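Local coordinates for dihydroneopterin triphosphate diphosphatase (Escherichia coli O157:H7, PDB 5U7F), which probably hydrolyses dihydroneopterin triphosphate to the monophosphate and pyrophosphate, a step in folate biosynthesis, and can also cleave nucleoside triphosphates such as dATP, at residues L13-V24 against S137-V146. Numbering follows the deposited sequence.
Sequences LVVIYAQDTKRV and SNRQAIEQFV
The ring of Y17 meets V146 obliquely, with V146 CG2 4.1 Å from Y17 CD1. In the ring plane, the Y17 edge faces the backbone oxygen V15 O. A chi1 of 70° folds the ring back over its own main chain, beside that V146 methyl. The N138 amide is a second flat group in the contact. L13 CD1 rests 3.8 Å from N138 OD1, and the two side chains cross at about a right angle. N138 ND2 is hydrogen-bonded to S38 OG, which ties the amide to strand 36-42. The other L13 methyl, CD2, packs 3.6 Å from A141 CB. V15 uses both branches: CG2 lies 3.8 Å from A141 CB, and CG1 lies 3.8 Å from V146 CG2. V146 also reaches the returning strand, with CG1 3.9 Å from V24 CG2. I142 CD1 touches V24 CG1. No hydrogen bond joins the segments; the contact is mainly apolar packing. L13 also borders T40, a cobalt ligand that by similarity binds substrate. Helix 137-146 crosses strand 13-18 at -48°, covering a face of the Nudix-fold sheet. Strand 10-18 lies between parallel strand 97-107 and antiparallel strand 36-42, while helix 126-132 packs against V24, I142 and V146.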
loop_
_atom_site.group_PDB
_atom_site.type_symbol
_atom_site.label_atom_id
_atom_site.label_comp_id
_atom_site.label_asym_id
_atom_site.label_seq_id
_atom_site.Cartn_x
_atom_site.Cartn_y
_atom_site.Cartn_z
ATOM N N LEU A 13 1.422 -2.706 -3.819
ATOM C CA LEU A 13 1.693 -1.840 -2.679
ATOM C C LEU A 13 1.994 -0.467 -3.251
ATOM O O LEU A 13 2.789 -0.370 -4.175
ATOM C CB LEU A 13 2.882 -2.360 -1.866
ATOM C CG LEU A 13 3.551 -1.392 -0.883
ATOM C CD1 LEU A 13 2.725 -1.372 0.340
ATOM C CD2 LEU A 13 4.963 -1.833 -0.567
ATOM N N VAL A 14 1.333 0.582 -2.763
ATOM C CA VAL A 14 1.643 1.942 -3.208
ATOM C C VAL A 14 2.109 2.761 -2.019
ATOM O O VAL A 14 1.354 3.047 -1.072
ATOM C CB VAL A 14 0.440 2.639 -3.883
ATOM C CG1 VAL A 14 0.849 4.051 -4.329
ATOM C CG2 VAL A 14 -0.070 1.833 -5.051
ATOM N N VAL A 15 3.389 3.096 -2.022
ATOM C CA VAL A 15 3.916 3.935 -0.968
ATOM C C VAL A 15 3.634 5.374 -1.327
ATOM O O VAL A 15 4.183 5.928 -2.298
ATOM C CB VAL A 15 5.426 3.690 -0.735
ATOM C CG1 VAL A 15 5.909 4.523 0.394
ATOM C CG2 VAL A 15 5.681 2.222 -0.400
ATOM N N ILE A 16 2.735 5.956 -0.544
ATOM C CA ILE A 16 2.362 7.359 -0.653
ATOM C C ILE A 16 3.165 8.225 0.315
ATOM O O ILE A 16 3.288 7.945 1.503
ATOM C CB ILE A 16 0.847 7.556 -0.405
ATOM C CG1 ILE A 16 0.059 6.806 -1.470
ATOM C CG2 ILE A 16 0.468 9.051 -0.423
ATOM C CD1 ILE A 16 -1.434 6.900 -1.382
ATOM N N TYR A 17 3.724 9.313 -0.210
ATOM C CA TYR A 17 4.522 10.199 0.615
ATOM C C TYR A 17 4.476 11.611 0.066
ATOM O O TYR A 17 4.133 11.834 -1.077
ATOM C CB TYR A 17 5.959 9.720 0.725
ATOM C CG TYR A 17 6.772 9.835 -0.560
ATOM C CD1 TYR A 17 6.618 8.923 -1.591
ATOM C CD2 TYR A 17 7.685 10.871 -0.731
ATOM C CE1 TYR A 17 7.356 9.028 -2.762
ATOM C CE2 TYR A 17 8.422 10.987 -1.878
ATOM C CZ TYR A 17 8.257 10.073 -2.901
ATOM O OH TYR A 17 9.006 10.171 -4.051
ATOM N N ALA A 18 4.747 12.571 0.946
ATOM C CA ALA A 18 4.751 13.961 0.546
ATOM C C ALA A 18 6.148 14.345 0.129
ATOM O O ALA A 18 7.096 14.142 0.882
ATOM C CB ALA A 18 4.284 14.853 1.679
ATOM N N GLN A 19 6.253 14.955 -1.040
ATOM C CA GLN A 19 7.550 15.406 -1.564
ATOM C C GLN A 19 8.247 16.465 -0.691
ATOM O O GLN A 19 9.447 16.404 -0.479
ATOM C CB GLN A 19 7.376 15.962 -2.962
ATOM C CG GLN A 19 8.704 16.383 -3.638
ATOM C CD GLN A 19 9.729 15.248 -3.737
ATOM O OE1 GLN A 19 9.371 14.082 -3.889
ATOM N NE2 GLN A 19 11.009 15.593 -3.666
ATOM N N ASP A 20 7.516 17.440 -0.177
ATOM C CA ASP A 20 8.191 18.487 0.589
ATOM C C ASP A 20 8.697 17.999 1.971
ATOM O O ASP A 20 9.844 18.254 2.316
ATOM C CB ASP A 20 7.274 19.706 0.718
ATOM C CG ASP A 20 6.031 19.440 1.554
ATOM O OD1 ASP A 20 5.809 18.276 1.972
ATOM O OD2 ASP A 20 5.270 20.410 1.776
ATOM N N THR A 21 7.887 17.251 2.735
ATOM C CA THR A 21 8.309 16.815 4.069
ATOM C C THR A 21 8.948 15.427 4.101
ATOM O O THR A 21 9.612 15.067 5.078
ATOM C CB THR A 21 7.142 16.747 5.033
ATOM O OG1 THR A 21 6.192 15.778 4.551
ATOM C CG2 THR A 21 6.489 18.135 5.209
ATOM N N LYS A 22 8.705 14.663 3.039
ATOM C CA LYS A 22 9.081 13.249 2.968
ATOM C C LYS A 22 8.364 12.433 4.034
ATOM O O LYS A 22 8.822 11.363 4.409
ATOM C CB LYS A 22 10.587 13.078 3.105
ATOM C CG LYS A 22 11.361 13.831 2.043
ATOM C CD LYS A 22 10.996 13.310 0.650
ATOM C CE LYS A 22 12.087 13.602 -0.363
ATOM N NZ LYS A 22 12.359 15.068 -0.474
ATOM N N ARG A 23 7.243 12.928 4.537
ATOM C CA ARG A 23 6.485 12.115 5.469
ATOM C C ARG A 23 5.695 11.080 4.665
ATOM O O ARG A 23 5.333 11.329 3.520
ATOM C CB ARG A 23 5.560 12.972 6.326
ATOM C CG ARG A 23 6.266 13.605 7.526
ATOM C CD ARG A 23 5.263 13.877 8.687
ATOM N NE ARG A 23 5.812 14.770 9.687
ATOM C CZ ARG A 23 5.862 16.095 9.552
ATOM N NH1 ARG A 23 5.383 16.681 8.460
ATOM N NH2 ARG A 23 6.396 16.839 10.512
ATOM N N VAL A 24 5.405 9.948 5.310
ATOM C CA VAL A 24 4.740 8.780 4.715
ATOM C C VAL A 24 3.365 8.564 5.334
ATOM O O VAL A 24 3.221 8.587 6.546
ATOM C CB VAL A 24 5.599 7.535 4.915
ATOM C CG1 VAL A 24 4.926 6.316 4.398
ATOM C CG2 VAL A 24 6.921 7.731 4.188
ATOM N N SER A 137 7.684 -6.118 3.846
ATOM C CA SER A 137 7.852 -5.621 2.485
ATOM C C SER A 137 7.519 -4.118 2.439
ATOM O O SER A 137 8.210 -3.339 1.780
ATOM C CB SER A 137 6.983 -6.402 1.506
ATOM O OG SER A 137 5.622 -6.317 1.869
ATOM N N ASN A 138 6.465 -3.730 3.146
ATOM C CA ASN A 138 6.085 -2.313 3.313
ATOM C C ASN A 138 7.222 -1.516 3.925
ATOM O O ASN A 138 7.558 -0.421 3.443
ATOM C CB ASN A 138 4.827 -2.198 4.175
ATOM C CG ASN A 138 4.006 -0.921 3.913
ATOM O OD1 ASN A 138 2.771 -0.937 4.115
ATOM N ND2 ASN A 138 4.669 0.192 3.481
ATOM N N ARG A 139 7.824 -2.066 4.967
ATOM C CA ARG A 139 9.000 -1.465 5.565
ATOM C C ARG A 139 10.112 -1.271 4.561
ATOM O O ARG A 139 10.667 -0.160 4.420
ATOM C CB ARG A 139 9.491 -2.317 6.702
ATOM C CG ARG A 139 10.850 -1.909 7.252
ATOM C CD ARG A 139 11.085 -2.568 8.594
ATOM N NE ARG A 139 11.361 -3.981 8.417
ATOM C CZ ARG A 139 10.626 -4.996 8.861
ATOM N NH1 ARG A 139 9.484 -4.818 9.551
ATOM N NH2 ARG A 139 11.076 -6.219 8.603
ATOM N N GLN A 140 10.436 -2.346 3.852
ATOM C CA GLN A 140 11.550 -2.301 2.912
ATOM C C GLN A 140 11.292 -1.276 1.792
ATOM O O GLN A 140 12.199 -0.562 1.359
ATOM C CB GLN A 140 11.807 -3.689 2.324
ATOM C CG GLN A 140 13.080 -3.770 1.478
ATOM C CD GLN A 140 13.408 -5.197 0.980
ATOM O OE1 GLN A 140 13.893 -5.374 -0.137
ATOM N NE2 GLN A 140 13.176 -6.186 1.820
ATOM N N ALA A 141 10.047 -1.172 1.343
ATOM C CA ALA A 141 9.714 -0.249 0.275
ATOM C C ALA A 141 9.886 1.196 0.756
ATOM O O ALA A 141 10.425 2.015 0.033
ATOM C CB ALA A 141 8.301 -0.493 -0.234
ATOM N N ILE A 142 9.452 1.483 1.974
ATOM C CA ILE A 142 9.620 2.829 2.544
ATOM C C ILE A 142 11.127 3.141 2.609
ATOM O O ILE A 142 11.583 4.221 2.200
ATOM C CB ILE A 142 8.948 2.927 3.932
ATOM C CG1 ILE A 142 7.432 2.835 3.777
ATOM C CG2 ILE A 142 9.317 4.274 4.654
ATOM C CD1 ILE A 142 6.689 2.667 5.120
ATOM N N GLU A 143 11.909 2.178 3.077
ATOM C CA GLU A 143 13.347 2.386 3.263
ATOM C C GLU A 143 14.047 2.647 1.945
ATOM O O GLU A 143 14.887 3.560 1.833
ATOM C CB GLU A 143 13.998 1.201 3.972
ATOM C CG GLU A 143 13.546 1.046 5.439
ATOM C CD GLU A 143 14.074 -0.202 6.158
ATOM O OE1 GLU A 143 14.302 -1.256 5.518
ATOM O OE2 GLU A 143 14.232 -0.136 7.400
ATOM N N GLN A 144 13.673 1.904 0.923
ATOM C CA GLN A 144 14.409 1.977 -0.320
ATOM C C GLN A 144 13.941 3.084 -1.257
ATOM O O GLN A 144 14.721 3.526 -2.105
ATOM C CB GLN A 144 14.347 0.614 -1.019
ATOM C CG GLN A 144 15.095 -0.444 -0.241
ATOM C CD GLN A 144 15.096 -1.796 -0.953
ATOM O OE1 GLN A 144 14.316 -2.018 -1.886
ATOM N NE2 GLN A 144 15.976 -2.701 -0.516
ATOM N N PHE A 145 12.699 3.554 -1.124
ATOM C CA PHE A 145 12.161 4.491 -2.106
ATOM C C PHE A 145 11.707 5.819 -1.526
ATOM O O PHE A 145 11.467 6.757 -2.275
ATOM C CB PHE A 145 11.013 3.835 -2.870
ATOM C CG PHE A 145 11.471 2.763 -3.826
ATOM C CD1 PHE A 145 11.851 3.082 -5.130
ATOM C CD2 PHE A 145 11.571 1.454 -3.416
ATOM C CE1 PHE A 145 12.303 2.093 -6.008
ATOM C CE2 PHE A 145 12.010 0.467 -4.292
ATOM C CZ PHE A 145 12.381 0.788 -5.578
ATOM N N VAL A 146 11.622 5.921 -0.209
ATOM C CA VAL A 146 11.370 7.223 0.421
ATOM C C VAL A 146 12.639 7.748 1.055
ATOM O O VAL A 146 13.090 8.859 0.749
ATOM C CB VAL A 146 10.268 7.167 1.505
ATOM C CG1 VAL A 146 10.092 8.573 2.136
ATOM C CG2 VAL A 146 8.968 6.697 0.878
#